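Local coordinates for protein fructose-bisphosphatase (Pyrococcus horikoshii, PDB 1VDW) that probably hydrolyses fructose 1,6-bisphosphate to fructose 6-phosphate and phosphate with magnesium, and may also act as an inositol-1-monophosphatase, at residues G173-G185 with D201-A214. Numbering follows the deposited sequence.
With EDO (1,2-ethanediol), chain C.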
loop_
_atom_site.group_PDB
_atom_site.type_symbol
_atom_site.label_atom_id
_atom_site.label_comp_id
_atom_site.label_asym_id
_atom_site.label_seq_id
_atom_site.Cartn_x
_atom_site.Cartn_y
_atom_site.Cartn_z
ATOM N N GLY A 173 -2.128 5.734 1.575
ATOM C CA GLY A 173 -3.489 6.231 1.522
ATOM C C GLY A 173 -4.321 5.948 2.765
ATOM O O GLY A 173 -5.548 6.049 2.718
ATOM N N ALA A 174 -3.665 5.589 3.867
ATOM C CA ALA A 174 -4.353 5.322 5.140
ATOM C C ALA A 174 -3.345 5.598 6.248
ATOM O O ALA A 174 -2.652 4.694 6.729
ATOM C CB ALA A 174 -4.831 3.882 5.202
ATOM N N ILE A 175 -3.272 6.857 6.660
ATOM C CA ILE A 175 -2.312 7.268 7.669
ATOM C C ILE A 175 -2.387 6.474 8.976
ATOM O O ILE A 175 -1.369 6.277 9.639
ATOM C CB ILE A 175 -2.437 8.792 7.955
ATOM C CG1 ILE A 175 -1.105 9.332 8.475
ATOM C CG2 ILE A 175 -3.542 9.067 8.967
ATOM C CD1 ILE A 175 -0.008 9.346 7.427
ATOM N N ALA A 176 -3.576 6.013 9.351
ATOM C CA ALA A 176 -3.697 5.239 10.583
ATOM C C ALA A 176 -2.852 3.979 10.474
ATOM O O ALA A 176 -2.160 3.603 11.421
ATOM C CB ALA A 176 -5.158 4.868 10.847
ATOM N N LEU A 177 -2.907 3.320 9.324
ATOM C CA LEU A 177 -2.116 2.114 9.132
ATOM C C LEU A 177 -0.638 2.430 9.071
ATOM O O LEU A 177 0.182 1.673 9.584
ATOM C CB LEU A 177 -2.517 1.383 7.851
ATOM C CG LEU A 177 -3.898 0.733 7.863
ATOM C CD1 LEU A 177 -4.084 -0.033 6.571
ATOM C CD2 LEU A 177 -4.035 -0.204 9.063
ATOM N N GLU A 178 -0.283 3.543 8.443
ATOM C CA GLU A 178 1.126 3.866 8.351
ATOM C C GLU A 178 1.702 4.122 9.739
ATOM O O GLU A 178 2.813 3.695 10.041
ATOM C CB GLU A 178 1.312 5.017 7.359
ATOM C CG GLU A 178 1.152 4.467 5.933
ATOM C CD GLU A 178 0.794 5.498 4.887
ATOM O OE1 GLU A 178 -0.270 6.135 5.017
ATOM O OE2 GLU A 178 1.572 5.658 3.920
ATOM N N LEU A 179 0.932 4.772 10.605
ATOM C CA LEU A 179 1.378 5.004 11.972
ATOM C C LEU A 179 1.423 3.675 12.742
ATOM O O LEU A 179 2.322 3.456 13.554
ATOM C CB LEU A 179 0.452 6.005 12.664
ATOM C CG LEU A 179 0.661 7.449 12.190
ATOM C CD1 LEU A 179 -0.490 8.319 12.660
ATOM C CD2 LEU A 179 1.994 7.978 12.723
ATOM N N ALA A 180 0.461 2.789 12.490
ATOM C CA ALA A 180 0.442 1.484 13.144
ATOM C C ALA A 180 1.663 0.677 12.692
ATOM O O ALA A 180 2.259 -0.062 13.479
ATOM C CB ALA A 180 -0.843 0.736 12.796
ATOM N N TYR A 181 2.023 0.809 11.418
ATOM C CA TYR A 181 3.179 0.096 10.886
ATOM C C TYR A 181 4.442 0.602 11.567
ATOM O O TYR A 181 5.340 -0.179 11.880
ATOM C CB TYR A 181 3.286 0.282 9.371
ATOM C CG TYR A 181 2.235 -0.452 8.558
ATOM C CD1 TYR A 181 1.309 -1.312 9.155
ATOM C CD2 TYR A 181 2.166 -0.271 7.178
ATOM C CE1 TYR A 181 0.334 -1.969 8.390
ATOM C CE2 TYR A 181 1.204 -0.917 6.413
ATOM C CZ TYR A 181 0.294 -1.762 7.023
ATOM O OH TYR A 181 -0.658 -2.374 6.241
ATOM N N LEU A 182 4.518 1.912 11.783
ATOM C CA LEU A 182 5.658 2.489 12.483
ATOM C C LEU A 182 5.708 1.898 13.896
ATOM O O LEU A 182 6.771 1.505 14.386
ATOM C CB LEU A 182 5.499 4.007 12.570
ATOM C CG LEU A 182 6.445 4.758 13.511
ATOM C CD1 LEU A 182 7.881 4.631 13.028
ATOM C CD2 LEU A 182 6.020 6.215 13.579
ATOM N N ALA A 183 4.542 1.811 14.529
ATOM C CA ALA A 183 4.436 1.302 15.887
ATOM C C ALA A 183 4.935 -0.124 16.068
ATOM O O ALA A 183 5.451 -0.469 17.132
ATOM C CB ALA A 183 2.996 1.410 16.368
ATOM N N ARG A 184 4.784 -0.966 15.050
ATOM C CA ARG A 184 5.233 -2.347 15.198
ATOM C C ARG A 184 6.557 -2.652 14.509
ATOM O O ARG A 184 6.997 -3.800 14.482
ATOM C CB ARG A 184 4.150 -3.329 14.731
ATOM C CG ARG A 184 3.840 -3.305 13.250
ATOM C CD ARG A 184 2.842 -4.407 12.894
ATOM N NE ARG A 184 2.454 -4.354 11.487
ATOM C CZ ARG A 184 3.213 -4.774 10.481
ATOM N NH1 ARG A 184 4.407 -5.297 10.716
ATOM N NH2 ARG A 184 2.795 -4.633 9.233
ATOM N N GLY A 185 7.184 -1.630 13.940
ATOM C CA GLY A 185 8.480 -1.824 13.309
ATOM C C GLY A 185 8.548 -2.168 11.833
ATOM O O GLY A 185 9.540 -2.745 11.384
ATOM N N ASP A 201 -7.823 11.910 11.944
ATOM C CA ASP A 201 -7.068 10.961 11.129
ATOM C C ASP A 201 -5.914 10.323 11.884
ATOM O O ASP A 201 -5.607 9.144 11.698
ATOM C CB ASP A 201 -6.450 11.648 9.905
ATOM C CG ASP A 201 -7.475 12.145 8.917
ATOM O OD1 ASP A 201 -8.443 11.411 8.632
ATOM O OD2 ASP A 201 -7.291 13.271 8.400
ATOM N N ILE A 202 -5.279 11.108 12.746
ATOM C CA ILE A 202 -4.089 10.650 13.443
ATOM C C ILE A 202 -4.150 10.328 14.924
ATOM O O ILE A 202 -3.202 9.769 15.462
ATOM C CB ILE A 202 -2.953 11.681 13.271
ATOM C CG1 ILE A 202 -3.344 12.998 13.949
ATOM C CG2 ILE A 202 -2.685 11.921 11.790
ATOM C CD1 ILE A 202 -2.218 14.008 14.033
ATOM N N ALA A 203 -5.247 10.669 15.588
ATOM C CA ALA A 203 -5.333 10.452 17.024
ATOM C C ALA A 203 -4.919 9.070 17.517
ATOM O O ALA A 203 -4.013 8.946 18.338
ATOM C CB ALA A 203 -6.736 10.788 17.516
ATOM N N ALA A 204 -5.571 8.028 17.020
ATOM C CA ALA A 204 -5.243 6.682 17.467
ATOM C C ALA A 204 -3.820 6.280 17.093
ATOM O O ALA A 204 -3.100 5.688 17.894
ATOM C CB ALA A 204 -6.240 5.679 16.894
ATOM N N GLY A 205 -3.419 6.601 15.869
ATOM C CA GLY A 205 -2.085 6.258 15.415
ATOM C C GLY A 205 -1.010 6.895 16.268
ATOM O O GLY A 205 0.014 6.278 16.545
ATOM N N VAL A 206 -1.243 8.134 16.690
ATOM C CA VAL A 206 -0.269 8.830 17.520
ATOM C C VAL A 206 -0.179 8.179 18.900
ATOM O O VAL A 206 0.915 7.963 19.422
ATOM C CB VAL A 206 -0.633 10.324 17.666
ATOM C CG1 VAL A 206 0.230 10.977 18.739
ATOM C CG2 VAL A 206 -0.422 11.032 16.337
ATOM N N VAL A 207 -1.328 7.857 19.487
ATOM C CA VAL A 207 -1.329 7.216 20.799
ATOM C C VAL A 207 -0.619 5.865 20.736
ATOM O O VAL A 207 0.225 5.550 21.575
ATOM C CB VAL A 207 -2.769 6.991 21.319
ATOM C CG1 VAL A 207 -2.748 6.118 22.573
ATOM C CG2 VAL A 207 -3.424 8.325 21.637
ATOM N N ILE A 208 -0.949 5.071 19.726
ATOM C CA ILE A 208 -0.347 3.759 19.590
ATOM C C ILE A 208 1.144 3.820 19.276
ATOM O O ILE A 208 1.939 3.101 19.887
ATOM C CB ILE A 208 -1.112 2.943 18.526
ATOM C CG1 ILE A 208 -2.526 2.659 19.045
ATOM C CG2 ILE A 208 -0.377 1.647 18.206
ATOM C CD1 ILE A 208 -3.480 2.135 17.998
ATOM N N ALA A 209 1.533 4.679 18.340
ATOM C CA ALA A 209 2.940 4.798 17.987
ATOM C C ALA A 209 3.756 5.326 19.164
ATOM O O ALA A 209 4.844 4.825 19.440
ATOM C CB ALA A 209 3.100 5.710 16.776
ATOM N N ARG A 210 3.232 6.324 19.868
ATOM C CA ARG A 210 3.956 6.872 21.008
ATOM C C ARG A 210 4.196 5.837 22.091
ATOM O O ARG A 210 5.310 5.709 22.591
ATOM C CB ARG A 210 3.212 8.064 21.600
ATOM C CG ARG A 210 3.502 9.347 20.882
ATOM C CD ARG A 210 2.696 10.497 21.429
ATOM N NE ARG A 210 3.207 11.753 20.896
ATOM C CZ ARG A 210 2.538 12.898 20.893
ATOM N NH1 ARG A 210 1.312 12.958 21.398
ATOM N NH2 ARG A 210 3.095 13.982 20.372
ATOM N N GLU A 211 3.161 5.090 22.461
ATOM C CA GLU A 211 3.337 4.085 23.500
ATOM C C GLU A 211 4.317 3.006 23.048
ATOM O O GLU A 211 4.969 2.372 23.875
ATOM C CB GLU A 211 1.988 3.476 23.888
ATOM C CG GLU A 211 2.039 2.460 25.029
ATOM C CD GLU A 211 2.734 2.970 26.285
ATOM O OE1 GLU A 211 2.521 4.140 26.672
ATOM O OE2 GLU A 211 3.488 2.186 26.900
ATOM N N ALA A 212 4.433 2.816 21.735
ATOM C CA ALA A 212 5.350 1.826 21.177
ATOM C C ALA A 212 6.785 2.347 21.115
ATOM O O ALA A 212 7.697 1.622 20.716
ATOM C CB ALA A 212 4.884 1.406 19.786
ATOM N N GLY A 213 6.976 3.609 21.492
ATOM C CA GLY A 213 8.311 4.189 21.496
ATOM C C GLY A 213 8.615 5.230 20.433
ATOM O O GLY A 213 9.735 5.739 20.363
ATOM N N ALA A 214 7.641 5.557 19.594
ATOM C CA ALA A 214 7.867 6.545 18.545
ATOM C C ALA A 214 7.826 7.972 19.070
ATOM O O ALA A 214 7.208 8.258 20.093
ATOM C CB ALA A 214 6.828 6.385 17.434
HETATM C C1 EDO C . -6.422 10.899 5.318
HETATM O O1 EDO C . -7.588 10.284 4.780
HETATM C C2 EDO C . -5.775 9.949 6.343
HETATM O O2 EDO C . -5.405 8.710 5.710
#
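In the inositol monophosphatase fold two parallel helices, 175-184 and 199-211, are sandwiched between the two large sheets, with their N-terminal turns at the predicted magnesium site; the axes of 175-184 and 201-211 run 6° apart and approach to 8.3 Å. Small residues permit this closeness. At Gly-205 a side chain would collide with Leu-179, whose CB sits 3.8 Å from Gly-205 CA. CG of Leu-179 lies anti to its carbonyl carbon (chi1 -74°), which brings CD1 over the glycine backbone and within 4.2 Å of Ile-202 CB. One turn on, Ala-183 CB fits against Ala-209 CA and touches Ile-208 CG2, both at 3.8 Å, while CD2 of Leu-182 meets the small CB of Ala-214. At the other end the methyl CG2 of Ile-175 packs 3.4 Å from Asp-201 O, a van der Waals contact, and meets Ile-202 CG2. The backbone N of Ile-175 donates a nearly straight hydrogen bond (168°) to O2 of an ethanediol, probably from the crystallisation liquor, also hydrogen-bonded to Asp-87 OD1. The diol carbons lie beside the carboxylate of Asp-201, a predicted magnesium ligand whose OD2 is hydrogen-bonded to Arg-198 N. With an alanine at this position, Arg-198 N would probably lose its carboxylate acceptor and the predicted metal site one ligand. The apolar seam thus sets the helix spacing, while the N-terminal turns place an N-H and a carboxylate beside that site, where a diol is held in this crystal.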